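Local coordinates for protein listeriolysin O (Listeria monocytogenes, PDB 4CDB) that binds cholesterol-containing host membranes and, after a major conformational change, inserts into them as an oligomeric pore that lyses the cell, at residues 38-43 with 362-367; 170-175 with 207-212; 92-97 with 105-110. One frame throughout, in Å; residues are numbered along the deposited sequence.

Starting at the N terminus, the chain runs first through 38-43, the early half of contact 1, whose partner 362-367 arrives 319 residues later; contacts 2 and 3 are both nested inside that long loop. Contact 3 comes next and closes a short excursion, 92-97 returning on itself at 105-110 around helix 97-100. Contact 2 follows in series, pairing 170-175 with 207-212 across a mostly helical loop. Contact 1 belongs to the mixed sheet that carries the long strand 362-385, whereas contacts 2 and 3 reach the large antiparallel sheet. Contacts 1 and 3 touch directly, Leu38 CD2 packing 3.3 Å from Asn96 O, while the centres of contacts 2 and 3 lie about 33 Å apart.

Contact 1 (38-43 with 362-367); sequences LVYHGD and IKNNSE. With NA (sodium ion), chain H; NA (sodium ion), chain R.
Val39, Tyr40 and His41 pair in parallel with Lys363, Asn364 and Asn365, the strand axes 4.7 Å apart and 9° from alignment. Short strand 39-41 lies on one edge of the long strand 362-385, whose other edge pairs antiparallel with strand 59-74. Lys363 N donates to Leu38 O almost straight, Tyr40 N to Lys363 O, and Asn365 N to Tyr40 O. The pairing runs on through Gly42 N to Asn365 O (2.7 Å) and Glu367 N to Asp43 O. On one face Val39 CG1 lies alongside Lys363 CB, and Asn365 ND2 reaches His41 ND1 at 3.0 Å, tilted 27° out of the imidazole plane. Asn365 CG sits between its backbone N and carbonyl carbon (chi1 77°), which swings the amide toward the histidine. On the other face Asn364 OD1 comes within 3.3 Å of Tyr40 CB and binds a sodium ion, shared with Ile180 O. Tyr40 OH and Ser366 OG both bond Ser177 OG in helix 176-183. Asp43 OD2 holds a second sodium and, through a water, Glu367 O. With sodium on OD1 and Gln72 O accepting from ND2, the Asn364 amide has its flip fixed, while the Asn365 bond is consistent with an unprotonated His41 ND1.

Contact 2 (170-175 with 207-212); sequences DEMAYS and QEEVIS. With NA (sodium ion), chain Q; NA (sodium ion), chain K.
Backbone bonds between Glu171 and Val210 centre this antiparallel pairing. Val210 N donates to Glu171 O at 2.8 Å, and Glu171 N returns a more bent bond (144°) to Val210 O, making a hydrogen-bonded pair flanked by the non-hydrogen-bonded pairs Asp170-Ile211 and Met172-Glu209. Ala173 N adds a bond to Glu208 O. The axes of the short strand segments lie 4.6 Å apart.

Met172 and Glu209 meet on one face, and Ala173 and Val210 pack on the other side. Met172 is bent at both chi2 and chi3, which folds the thioether back over the neighbouring strand: SD rests 3.7 Å from Glu209 CB and the methyl CE 3.4 Å from Glu208 O. Ala173 CB meets Val210 CG2 at 4.1 Å, while Asp170 CB lies against Ile211 CG1.

Charged groups bind sodium on both faces. Glu209, extended beyond CG, grips one ion with both oxygens, OE1 at 2.6 Å and OE2 at 2.8 Å, together with Asp282. Glu209 OE2 comes within 3.8 Å of Asp170 OD2, the carboxylate planes only 19° apart; Asp170 also binds another sodium with Asp169, its OD2 bonds Tyr168 OH, and the cations probably ease the repulsion. On the other face Glu171 OE1 binds a further sodium with Gln178 and Tyr368, and OE2 forms a salt bridge to Lys182.

Water links Tyr174 OH to Gln207 OE1, and another joins Ala173 O to Glu208 N.

Strand 262-270 pairs with the far edge of 207-212. Helix 176-183 packs on Ala173 and Val210, and helix 277-286 on Met172 and Glu209; both overlap segments (176-189 and 274-283) that become membrane-spanning beta strands in the pore, so these helices are the form before insertion.

Contact 3 (92-97 with 105-110); sequences LVKANS and DVLPVK
A single beta bridge, Val93 with Val106, joins the short strand 92-94 to the loop that leads from helix 97-100 toward strand 114-118; the centre of the contact lies about 31 Å from the centre of the chain. Two backbone bonds frame it: Lys94 N donates to Asp105 O at 3.0 Å, and Leu107 N to Leu92 O at 2.9 Å, the latter from 41° above the carbonyl plane.

Side chains close up around the bridge. Leu107 carries the inner side: its CB packs on Leu92 CB, while CD2 sits 3.7 Å from CG of Lys94, whose chain crosses it at about a right angle. Beyond CG that lysine is fully extended, carrying its ammonium on to Leu244 O. Leu92 CD1 meets Val109 CG2 at 3.9 Å, and Val93 CG1 touches Val106 CG2. With CG1 beside its carbonyl carbon (chi1 174°), Val106 brings that methyl to 3.3 Å from Leu92 O.

Water fills in at both ends of the bridge. One molecule donates to Lys94 O and Asn96 OD1 and accepts from Asp105 N, gathering three polar groups; another joins Leu92 N to Leu107 O.

Strand 92-94 also pairs with strand 252-260, so the bridge hangs the loop on a strand of the large antiparallel sheet. Two local motifs complete the excursion: Asn96 is the N-cap of helix 97-100, with OD1 accepting from Glu98 N and ND2 bonding Asn250 OD1, and Pro108 centres an inverse gamma turn.

Contact 1 (38-43 with 362-367)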
ATOM      1  N   LEU A  38      21.229   8.202  -6.424  1.00 36.84           N
ATOM      2  CA  LEU A  38      20.470   7.125  -5.798  1.00 36.67           C
ATOM      3  C   LEU A  38      19.174   6.859  -6.558  1.00 40.18           C
ATOM      4  O   LEU A  38      18.223   7.640  -6.476  1.00 39.60           O
ATOM      5  CB  LEU A  38      20.163   7.466  -4.339  1.00 33.15           C
ATOM      6  CG  LEU A  38      21.370   7.732  -3.437  1.00 37.47           C
ATOM      7  CD1 LEU A  38      20.915   8.219  -2.074  1.00 36.59           C
ATOM      8  CD2 LEU A  38      22.211   6.478  -3.299  1.00 34.34           C
ATOM      9  N   VAL A  39      19.142   5.754  -7.296  1.00 43.32           N
ATOM     10  CA  VAL A  39      17.986   5.419  -8.118  1.00 45.96           C
ATOM     11  C   VAL A  39      17.557   3.959  -7.986  1.00 40.68           C
ATOM     12  O   VAL A  39      18.387   3.063  -7.820  1.00 40.44           O
ATOM     13  CB  VAL A  39      18.255   5.711  -9.611  1.00 50.16           C
ATOM     14  CG1 VAL A  39      18.303   7.208  -9.864  1.00 53.51           C
ATOM     15  CG2 VAL A  39      19.551   5.054 -10.053  1.00 50.01           C
ATOM     16  N   TYR A  40      16.249   3.731  -8.054  1.00 38.02           N
ATOM     17  CA  TYR A  40      15.710   2.384  -8.187  1.00 38.40           C
ATOM     18  C   TYR A  40      14.917   2.258  -9.484  1.00 39.45           C
ATOM     19  O   TYR A  40      13.853   2.859  -9.633  1.00 39.01           O
ATOM     20  CB  TYR A  40      14.823   2.006  -6.998  1.00 34.33           C
ATOM     21  CG  TYR A  40      14.035   0.738  -7.243  1.00 41.41           C
ATOM     22  CD1 TYR A  40      14.666  -0.501  -7.267  1.00 42.24           C
ATOM     23  CD2 TYR A  40      12.664   0.779  -7.465  1.00 43.98           C
ATOM     24  CE1 TYR A  40      13.952  -1.663  -7.499  1.00 44.33           C
ATOM     25  CE2 TYR A  40      11.943  -0.378  -7.697  1.00 44.78           C
ATOM     26  CZ  TYR A  40      12.591  -1.595  -7.713  1.00 44.79           C
ATOM     27  OH  TYR A  40      11.875  -2.749  -7.943  1.00 45.91           O
ATOM     28  N   HIS A  41      15.442   1.478 -10.421  1.00 43.09           N
ATOM     29  CA  HIS A  41      14.749   1.237 -11.678  1.00 48.80           C
ATOM     30  C   HIS A  41      13.933  -0.049 -11.589  1.00 44.96           C
ATOM     31  O   HIS A  41      14.489  -1.147 -11.587  1.00 49.73           O
ATOM     32  CB  HIS A  41      15.744   1.172 -12.837  1.00 56.56           C
ATOM     33  CG  HIS A  41      16.518   2.436 -13.041  1.00 62.84           C
ATOM     34  ND1 HIS A  41      15.914   3.633 -13.367  1.00 66.18           N
ATOM     35  CD2 HIS A  41      17.845   2.692 -12.971  1.00 65.83           C
ATOM     36  CE1 HIS A  41      16.836   4.570 -13.484  1.00 67.76           C
ATOM     37  NE2 HIS A  41      18.018   4.026 -13.249  1.00 67.30           N
ATOM     38  N   GLY A  42      12.614   0.094 -11.513  1.00 41.55           N
ATOM     39  CA  GLY A  42      11.731  -1.046 -11.345  1.00 42.49           C
ATOM     40  C   GLY A  42      11.482  -1.832 -12.619  1.00 44.50           C
ATOM     41  O   GLY A  42      12.234  -1.715 -13.588  1.00 38.11           O
ATOM     42  N   ASP A  43      10.422  -2.636 -12.614  1.00 50.03           N
ATOM     43  CA  ASP A  43      10.078  -3.456 -13.769  1.00 53.53           C
ATOM     44  C   ASP A  43       9.702  -2.607 -14.973  1.00 51.86           C
ATOM     45  O   ASP A  43       9.219  -1.483 -14.831  1.00 52.13           O
ATOM     46  CB  ASP A  43       8.914  -4.395 -13.447  1.00 55.42           C
ATOM     47  CG  ASP A  43       9.275  -5.450 -12.424  1.00 59.73           C
ATOM     48  OD1 ASP A  43      10.483  -5.686 -12.210  1.00 61.30           O
ATOM     49  OD2 ASP A  43       8.348  -6.048 -11.838  1.00 59.48           O
ATOM     50  N   ILE A 362      16.262   9.358  -2.838  1.00 36.01           N
ATOM     51  CA  ILE A 362      16.149   8.166  -3.668  1.00 39.00           C
ATOM     52  C   ILE A 362      15.093   8.356  -4.756  1.00 41.63           C
ATOM     53  O   ILE A 362      13.919   8.597  -4.467  1.00 36.78           O
ATOM     54  CB  ILE A 362      15.801   6.916  -2.838  1.00 38.68           C
ATOM     55  CG1 ILE A 362      16.860   6.670  -1.763  1.00 37.91           C
ATOM     56  CG2 ILE A 362      15.676   5.699  -3.738  1.00 33.42           C
ATOM     57  CD1 ILE A 362      16.686   5.346  -1.031  1.00 39.00           C
ATOM     58  N   LYS A 363      15.517   8.243  -6.011  1.00 40.84           N
ATOM     59  CA  LYS A 363      14.607   8.387  -7.139  1.00 44.04           C
ATOM     60  C   LYS A 363      14.082   7.030  -7.599  1.00 38.33           C
ATOM     61  O   LYS A 363      14.840   6.197  -8.095  1.00 36.63           O
ATOM     62  CB  LYS A 363      15.301   9.114  -8.293  1.00 49.23           C
ATOM     63  CG  LYS A 363      14.444   9.270  -9.536  1.00 59.47           C
ATOM     64  CD  LYS A 363      15.009  10.341 -10.457  1.00 67.00           C
ATOM     65  CE  LYS A 363      15.047  11.694  -9.757  1.00 70.57           C
ATOM     66  NZ  LYS A 363      15.610  12.768 -10.624  1.00 75.16           N
ATOM     67  N   ASN A 364      12.781   6.811  -7.431  1.00 42.06           N
ATOM     68  CA  ASN A 364      12.167   5.543  -7.815  1.00 41.47           C
ATOM     69  C   ASN A 364      11.282   5.664  -9.049  1.00 46.97           C
ATOM     70  O   ASN A 364      10.553   6.641  -9.208  1.00 49.51           O
ATOM     71  CB  ASN A 364      11.331   4.974  -6.665  1.00 31.03           C
ATOM     72  CG  ASN A 364      12.134   4.778  -5.400  1.00 33.33           C
ATOM     73  OD1 ASN A 364      12.674   3.700  -5.155  1.00 36.07           O
ATOM     74  ND2 ASN A 364      12.213   5.821  -4.583  1.00 32.27           N
ATOM     75  N   ASN A 365      11.354   4.662  -9.919  1.00 50.50           N
ATOM     76  CA  ASN A 365      10.413   4.535 -11.025  1.00 53.26           C
ATOM     77  C   ASN A 365      10.155   3.065 -11.341  1.00 49.09           C
ATOM     78  O   ASN A 365      11.086   2.264 -11.430  1.00 49.29           O
ATOM     79  CB  ASN A 365      10.904   5.285 -12.266  1.00 60.44           C
ATOM     80  CG  ASN A 365      11.990   4.538 -13.011  1.00 69.70           C
ATOM     81  OD1 ASN A 365      11.783   4.083 -14.136  1.00 76.79           O
ATOM     82  ND2 ASN A 365      13.155   4.406 -12.387  1.00 72.25           N
ATOM     83  N   SER A 366       8.884   2.711 -11.491  1.00 50.48           N
ATOM     84  CA  SER A 366       8.510   1.326 -11.743  1.00 49.27           C
ATOM     85  C   SER A 366       7.203   1.234 -12.515  1.00 49.24           C
ATOM     86  O   SER A 366       6.262   1.984 -12.251  1.00 51.45           O
ATOM     87  CB  SER A 366       8.388   0.557 -10.426  1.00 47.41           C
ATOM     88  OG  SER A 366       7.957  -0.774 -10.651  1.00 52.91           O
ATOM     89  N   GLU A 367       7.153   0.314 -13.471  1.00 45.48           N
ATOM     90  CA  GLU A 367       5.925   0.041 -14.199  1.00 45.08           C
ATOM     91  C   GLU A 367       5.337  -1.269 -13.702  1.00 43.41           C
ATOM     92  O   GLU A 367       6.073  -2.193 -13.354  1.00 43.15           O
ATOM     93  CB  GLU A 367       6.192  -0.042 -15.702  1.00 49.18           C
ATOM     94  CG  GLU A 367       6.719   1.242 -16.316  1.00 56.83           C
ATOM     95  CD  GLU A 367       7.031   1.093 -17.792  1.00 64.71           C
ATOM     96  OE1 GLU A 367       6.979  -0.047 -18.300  1.00 67.31           O
ATOM     97  OE2 GLU A 367       7.323   2.116 -18.444  1.00 67.72           O
TER
HETATM   98 NA    NA H1533      12.945   2.128  -3.302  1.00 54.30          NA
HETATM   99 NA    NA R1543       7.971  -7.205  -9.433  1.00 60.19          NA
HETATM  100  O   HOH W   1       5.767  -4.632 -11.991  1.00 41.21           O
HETATM  101  O   HOH W   2      12.873   4.722  -1.834  1.00 51.30           O
HETATM  102  O   HOH W   3      14.936   1.818  -1.281  1.00 35.19           O

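Contact 2 (170-175 with 207-212)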
ATOM      1  N   ASP A 170       0.017   3.650   2.303  1.00 47.87           N
ATOM      2  CA  ASP A 170      -0.792   2.509   1.873  1.00 50.69           C
ATOM      3  C   ASP A 170      -0.836   2.369   0.350  1.00 48.81           C
ATOM      4  O   ASP A 170      -0.724   3.360  -0.375  1.00 46.98           O
ATOM      5  CB  ASP A 170      -2.213   2.592   2.443  1.00 58.64           C
ATOM      6  CG  ASP A 170      -2.904   3.910   2.125  1.00 70.13           C
ATOM      7  OD1 ASP A 170      -2.357   4.714   1.341  1.00 72.95           O
ATOM      8  OD2 ASP A 170      -4.010   4.138   2.658  1.00 75.31           O
ATOM      9  N   GLU A 171      -1.002   1.134  -0.122  1.00 49.34           N
ATOM     10  CA  GLU A 171      -1.051   0.841  -1.553  1.00 47.30           C
ATOM     11  C   GLU A 171      -1.752  -0.482  -1.825  1.00 42.28           C
ATOM     12  O   GLU A 171      -1.500  -1.474  -1.138  1.00 40.49           O
ATOM     13  CB  GLU A 171       0.359   0.763  -2.141  1.00 52.41           C
ATOM     14  CG  GLU A 171       0.891   2.061  -2.711  1.00 63.27           C
ATOM     15  CD  GLU A 171       0.141   2.517  -3.947  1.00 72.02           C
ATOM     16  OE1 GLU A 171      -0.369   1.654  -4.695  1.00 76.44           O
ATOM     17  OE2 GLU A 171       0.072   3.743  -4.177  1.00 72.89           O
ATOM     18  N   MET A 172      -2.619  -0.500  -2.831  1.00 41.85           N
ATOM     19  CA  MET A 172      -3.171  -1.756  -3.314  1.00 41.56           C
ATOM     20  C   MET A 172      -2.044  -2.495  -4.022  1.00 36.69           C
ATOM     21  O   MET A 172      -1.433  -1.965  -4.951  1.00 41.32           O
ATOM     22  CB  MET A 172      -4.340  -1.517  -4.271  1.00 42.89           C
ATOM     23  CG  MET A 172      -5.533  -0.795  -3.649  1.00 44.64           C
ATOM     24  SD  MET A 172      -6.235  -1.664  -2.230  1.00 56.96           S
ATOM     25  CE  MET A 172      -6.650  -3.238  -2.976  1.00 38.75           C
ATOM     26  N   ALA A 173      -1.757  -3.711  -3.571  1.00 29.81           N
ATOM     27  CA  ALA A 173      -0.615  -4.471  -4.078  1.00 37.31           C
ATOM     28  C   ALA A 173      -0.858  -5.085  -5.461  1.00 42.89           C
ATOM     29  O   ALA A 173      -1.943  -5.591  -5.747  1.00 44.32           O
ATOM     30  CB  ALA A 173      -0.223  -5.551  -3.081  1.00 34.85           C
ATOM     31  N   TYR A 174       0.166  -5.041  -6.308  1.00 38.68           N
ATOM     32  CA  TYR A 174       0.089  -5.628  -7.642  1.00 38.25           C
ATOM     33  C   TYR A 174       1.388  -6.318  -8.060  1.00 40.51           C
ATOM     34  O   TYR A 174       1.358  -7.348  -8.732  1.00 37.84           O
ATOM     35  CB  TYR A 174      -0.322  -4.579  -8.676  1.00 40.37           C
ATOM     36  CG  TYR A 174      -1.726  -4.063  -8.471  1.00 44.59           C
ATOM     37  CD1 TYR A 174      -2.827  -4.872  -8.722  1.00 47.05           C
ATOM     38  CD2 TYR A 174      -1.953  -2.771  -8.019  1.00 43.13           C
ATOM     39  CE1 TYR A 174      -4.114  -4.409  -8.531  1.00 45.40           C
ATOM     40  CE2 TYR A 174      -3.238  -2.297  -7.826  1.00 45.46           C
ATOM     41  CZ  TYR A 174      -4.314  -3.120  -8.083  1.00 47.47           C
ATOM     42  OH  TYR A 174      -5.595  -2.655  -7.893  1.00 49.62           O
ATOM     43  N   SER A 175       2.525  -5.752  -7.662  1.00 39.62           N
ATOM     44  CA  SER A 175       3.820  -6.372  -7.944  1.00 42.84           C
ATOM     45  C   SER A 175       4.864  -6.001  -6.895  1.00 44.81           C
ATOM     46  O   SER A 175       4.751  -4.969  -6.233  1.00 44.12           O
ATOM     47  CB  SER A 175       4.315  -6.002  -9.344  1.00 40.76           C
ATOM     48  OG  SER A 175       4.762  -4.660  -9.394  1.00 42.73           O
ATOM     49  N   GLN A 207      -7.972  -9.395  -3.730  1.00 52.93           N
ATOM     50  CA  GLN A 207      -7.446  -8.035  -3.673  1.00 55.21           C
ATOM     51  C   GLN A 207      -6.702  -7.816  -2.360  1.00 55.54           C
ATOM     52  O   GLN A 207      -7.215  -8.142  -1.288  1.00 54.51           O
ATOM     53  CB  GLN A 207      -8.571  -7.008  -3.818  1.00 55.15           C
ATOM     54  CG  GLN A 207      -9.278  -7.040  -5.162  1.00 53.66           C
ATOM     55  CD  GLN A 207     -10.188  -5.846  -5.369  1.00 56.44           C
ATOM     56  OE1 GLN A 207      -9.723  -4.728  -5.595  1.00 52.89           O
ATOM     57  NE2 GLN A 207     -11.494  -6.076  -5.290  1.00 60.58           N
ATOM     58  N   GLU A 208      -5.492  -7.270  -2.443  1.00 50.49           N
ATOM     59  CA  GLU A 208      -4.679  -7.055  -1.252  1.00 49.31           C
ATOM     60  C   GLU A 208      -4.138  -5.632  -1.157  1.00 47.66           C
ATOM     61  O   GLU A 208      -3.818  -5.008  -2.167  1.00 44.40           O
ATOM     62  CB  GLU A 208      -3.528  -8.064  -1.187  1.00 50.62           C
ATOM     63  CG  GLU A 208      -3.985  -9.513  -1.113  1.00 58.59           C
ATOM     64  CD  GLU A 208      -2.875 -10.469  -0.720  1.00 64.67           C
ATOM     65  OE1 GLU A 208      -1.748 -10.325  -1.237  1.00 65.15           O
ATOM     66  OE2 GLU A 208      -3.135 -11.373   0.102  1.00 69.33           O
ATOM     67  N   GLU A 209      -4.045  -5.127   0.069  1.00 47.14           N
ATOM     68  CA  GLU A 209      -3.453  -3.818   0.314  1.00 45.76           C
ATOM     69  C   GLU A 209      -2.311  -3.936   1.319  1.00 43.25           C
ATOM     70  O   GLU A 209      -2.396  -4.699   2.283  1.00 41.55           O
ATOM     71  CB  GLU A 209      -4.504  -2.833   0.827  1.00 43.57           C
ATOM     72  CG  GLU A 209      -4.009  -1.395   0.914  1.00 48.73           C
ATOM     73  CD  GLU A 209      -5.000  -0.473   1.598  1.00 58.75           C
ATOM     74  OE1 GLU A 209      -5.779  -0.956   2.445  1.00 62.71           O
ATOM     75  OE2 GLU A 209      -4.997   0.736   1.288  1.00 63.83           O
ATOM     76  N   VAL A 210      -1.242  -3.183   1.078  1.00 38.27           N
ATOM     77  CA  VAL A 210      -0.106  -3.151   1.991  1.00 39.37           C
ATOM     78  C   VAL A 210      -0.026  -1.792   2.677  1.00 37.87           C
ATOM     79  O   VAL A 210      -0.081  -0.750   2.020  1.00 37.52           O
ATOM     80  CB  VAL A 210       1.210  -3.457   1.258  1.00 39.08           C
ATOM     81  CG1 VAL A 210       2.397  -3.282   2.191  1.00 41.87           C
ATOM     82  CG2 VAL A 210       1.175  -4.869   0.708  1.00 37.36           C
ATOM     83  N   ILE A 211       0.090  -1.812   4.001  1.00 35.90           N
ATOM     84  CA  ILE A 211       0.110  -0.589   4.792  1.00 35.48           C
ATOM     85  C   ILE A 211       1.378  -0.489   5.639  1.00 39.10           C
ATOM     86  O   ILE A 211       1.789  -1.462   6.273  1.00 36.65           O
ATOM     87  CB  ILE A 211      -1.123  -0.511   5.719  1.00 38.10           C
ATOM     88  CG1 ILE A 211      -2.414  -0.546   4.902  1.00 43.20           C
ATOM     89  CG2 ILE A 211      -1.073   0.736   6.586  1.00 36.44           C
ATOM     90  CD1 ILE A 211      -3.664  -0.519   5.747  1.00 48.10           C
ATOM     91  N   SER A 212       1.998   0.688   5.636  1.00 39.06           N
ATOM     92  CA  SER A 212       3.129   0.971   6.512  1.00 40.29           C
ATOM     93  C   SER A 212       2.714   2.026   7.537  1.00 37.38           C
ATOM     94  O   SER A 212       2.397   3.161   7.175  1.00 37.77           O
ATOM     95  CB  SER A 212       4.327   1.460   5.698  1.00 43.69           C
ATOM     96  OG  SER A 212       5.471   1.625   6.516  1.00 54.03           O
TER
HETATM   97 NA    NA Q1542      -6.422   1.271   3.660  1.00 84.59          NA
HETATM   98 NA    NA K1536       0.698   2.224  -7.027  1.00 59.59          NA
HETATM   99  O   HOH W   4      -4.424  -6.041  -4.944  1.00 36.81           O
HETATM  100  O   HOH W   5      -7.210  -4.657  -6.314  1.00 70.00           O

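Contact 3 (92-97 with 105-110)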
ATOM      1  N   LEU A  92      28.972   7.287   8.666  1.00 32.15           N
ATOM      2  CA  LEU A  92      29.472   7.596   7.331  1.00 31.57           C
ATOM      3  C   LEU A  92      29.203   6.440   6.377  1.00 31.42           C
ATOM      4  O   LEU A  92      29.570   5.298   6.657  1.00 35.30           O
ATOM      5  CB  LEU A  92      30.974   7.885   7.379  1.00 33.51           C
ATOM      6  CG  LEU A  92      31.426   9.073   8.229  1.00 38.89           C
ATOM      7  CD1 LEU A  92      32.928   9.268   8.120  1.00 43.72           C
ATOM      8  CD2 LEU A  92      30.698  10.322   7.786  1.00 41.25           C
ATOM      9  N   VAL A  93      28.561   6.734   5.250  1.00 29.59           N
ATOM     10  CA  VAL A  93      28.237   5.701   4.268  1.00 31.22           C
ATOM     11  C   VAL A  93      28.543   6.148   2.840  1.00 40.18           C
ATOM     12  O   VAL A  93      28.694   7.341   2.567  1.00 38.75           O
ATOM     13  CB  VAL A  93      26.745   5.296   4.343  1.00 33.52           C
ATOM     14  CG1 VAL A  93      26.423   4.636   5.680  1.00 37.76           C
ATOM     15  CG2 VAL A  93      25.861   6.508   4.112  1.00 32.41           C
ATOM     16  N   LYS A  94      28.644   5.178   1.936  1.00 43.10           N
ATOM     17  CA  LYS A  94      28.729   5.465   0.512  1.00 44.27           C
ATOM     18  C   LYS A  94      27.330   5.645  -0.049  1.00 39.06           C
ATOM     19  O   LYS A  94      26.422   4.876   0.270  1.00 36.95           O
ATOM     20  CB  LYS A  94      29.421   4.323  -0.229  1.00 46.47           C
ATOM     21  CG  LYS A  94      30.876   4.119   0.130  1.00 49.26           C
ATOM     22  CD  LYS A  94      31.445   2.930  -0.625  1.00 55.99           C
ATOM     23  CE  LYS A  94      32.918   2.728  -0.314  1.00 57.22           C
ATOM     24  NZ  LYS A  94      33.468   1.512  -0.979  1.00 59.08           N
ATOM     25  N   ALA A  95      27.154   6.659  -0.887  1.00 37.08           N
ATOM     26  CA  ALA A  95      25.871   6.875  -1.540  1.00 36.04           C
ATOM     27  C   ALA A  95      25.840   6.124  -2.866  1.00 42.56           C
ATOM     28  O   ALA A  95      26.168   6.686  -3.913  1.00 45.93           O
ATOM     29  CB  ALA A  95      25.624   8.355  -1.763  1.00 36.23           C
ATOM     30  N   ASN A  96      25.457   4.850  -2.814  1.00 41.16           N
ATOM     31  CA  ASN A  96      25.344   4.027  -4.015  1.00 41.84           C
ATOM     32  C   ASN A  96      24.125   3.109  -3.984  1.00 42.25           C
ATOM     33  O   ASN A  96      23.195   3.324  -3.205  1.00 40.03           O
ATOM     34  CB  ASN A  96      26.627   3.219  -4.239  1.00 43.70           C
ATOM     35  CG  ASN A  96      27.037   2.415  -3.016  1.00 41.51           C
ATOM     36  OD1 ASN A  96      26.202   2.043  -2.193  1.00 37.88           O
ATOM     37  ND2 ASN A  96      28.332   2.149  -2.893  1.00 35.64           N
ATOM     38  N   SER A  97      24.143   2.081  -4.825  1.00 37.34           N
ATOM     39  CA  SER A  97      23.013   1.160  -4.939  1.00 41.66           C
ATOM     40  C   SER A  97      22.744   0.388  -3.648  1.00 40.90           C
ATOM     41  O   SER A  97      21.617  -0.031  -3.391  1.00 39.60           O
ATOM     42  CB  SER A  97      23.234   0.188  -6.099  1.00 38.30           C
ATOM     43  OG  SER A  97      24.452  -0.513  -5.940  1.00 41.97           O
ATOM     44  N   ASP A 105      26.890   0.517   2.528  1.00 49.22           N
ATOM     45  CA  ASP A 105      28.273   0.282   2.913  1.00 47.11           C
ATOM     46  C   ASP A 105      28.726   1.406   3.838  1.00 44.87           C
ATOM     47  O   ASP A 105      28.626   2.584   3.491  1.00 43.50           O
ATOM     48  CB  ASP A 105      29.174   0.228   1.678  1.00 47.70           C
ATOM     49  CG  ASP A 105      28.791  -0.892   0.724  1.00 56.55           C
ATOM     50  OD1 ASP A 105      28.541  -2.019   1.200  1.00 59.22           O
ATOM     51  OD2 ASP A 105      28.736  -0.643  -0.499  1.00 58.21           O
ATOM     52  N   VAL A 106      29.210   1.039   5.021  1.00 46.43           N
ATOM     53  CA  VAL A 106      29.695   2.019   5.985  1.00 50.71           C
ATOM     54  C   VAL A 106      31.205   2.194   5.872  1.00 52.53           C
ATOM     55  O   VAL A 106      31.949   1.214   5.857  1.00 58.66           O
ATOM     56  CB  VAL A 106      29.328   1.619   7.428  1.00 55.50           C
ATOM     57  CG1 VAL A 106      29.959   2.577   8.430  1.00 54.63           C
ATOM     58  CG2 VAL A 106      27.822   1.594   7.597  1.00 57.18           C
ATOM     59  N   LEU A 107      31.650   3.444   5.782  1.00 45.99           N
ATOM     60  CA  LEU A 107      33.078   3.740   5.726  1.00 45.78           C
ATOM     61  C   LEU A 107      33.753   3.412   7.055  1.00 45.54           C
ATOM     62  O   LEU A 107      33.464   4.037   8.075  1.00 42.55           O
ATOM     63  CB  LEU A 107      33.314   5.212   5.381  1.00 47.01           C
ATOM     64  CG  LEU A 107      32.710   5.728   4.077  1.00 50.93           C
ATOM     65  CD1 LEU A 107      33.117   7.173   3.838  1.00 50.68           C
ATOM     66  CD2 LEU A 107      33.137   4.854   2.916  1.00 53.76           C
ATOM     67  N   PRO A 108      34.665   2.431   7.041  1.00 46.47           N
ATOM     68  CA  PRO A 108      35.354   1.999   8.261  1.00 50.76           C
ATOM     69  C   PRO A 108      36.556   2.883   8.611  1.00 53.03           C
ATOM     70  O   PRO A 108      37.667   2.376   8.776  1.00 58.67           O
ATOM     71  CB  PRO A 108      35.821   0.591   7.900  1.00 51.56           C
ATOM     72  CG  PRO A 108      36.094   0.675   6.427  1.00 50.34           C
ATOM     73  CD  PRO A 108      35.078   1.642   5.865  1.00 44.93           C
ATOM     74  N   VAL A 109      36.329   4.188   8.728  1.00 50.94           N
ATOM     75  CA  VAL A 109      37.394   5.116   9.100  1.00 48.58           C
ATOM     76  C   VAL A 109      37.211   5.624  10.524  1.00 45.33           C
ATOM     77  O   VAL A 109      36.103   5.611  11.062  1.00 43.09           O
ATOM     78  CB  VAL A 109      37.441   6.338   8.159  1.00 50.70           C
ATOM     79  CG1 VAL A 109      37.867   5.924   6.764  1.00 58.32           C
ATOM     80  CG2 VAL A 109      36.088   7.035   8.129  1.00 46.88           C
ATOM     81  N   LYS A 110      38.302   6.074  11.132  1.00 39.88           N
ATOM     82  CA  LYS A 110      38.226   6.683  12.453  1.00 42.48           C
ATOM     83  C   LYS A 110      37.504   8.022  12.377  1.00 39.94           C
ATOM     84  O   LYS A 110      37.509   8.687  11.340  1.00 33.04           O
ATOM     85  CB  LYS A 110      39.618   6.844  13.057  1.00 46.69           C
ATOM     86  CG  LYS A 110      40.197   5.546  13.599  1.00 55.15           C
ATOM     87  CD  LYS A 110      41.698   5.478  13.358  1.00 64.49           C
ATOM     88  CE  LYS A 110      42.370   4.487  14.302  1.00 67.64           C
ATOM     89  NZ  LYS A 110      43.839   4.415  14.057  1.00 68.88           N
TER
HETATM   90  O   HOH W   6      31.511   5.814  10.006  1.00 77.68           O
HETATM   91  O   HOH W   7      26.255   2.349   0.310  1.00 36.68           O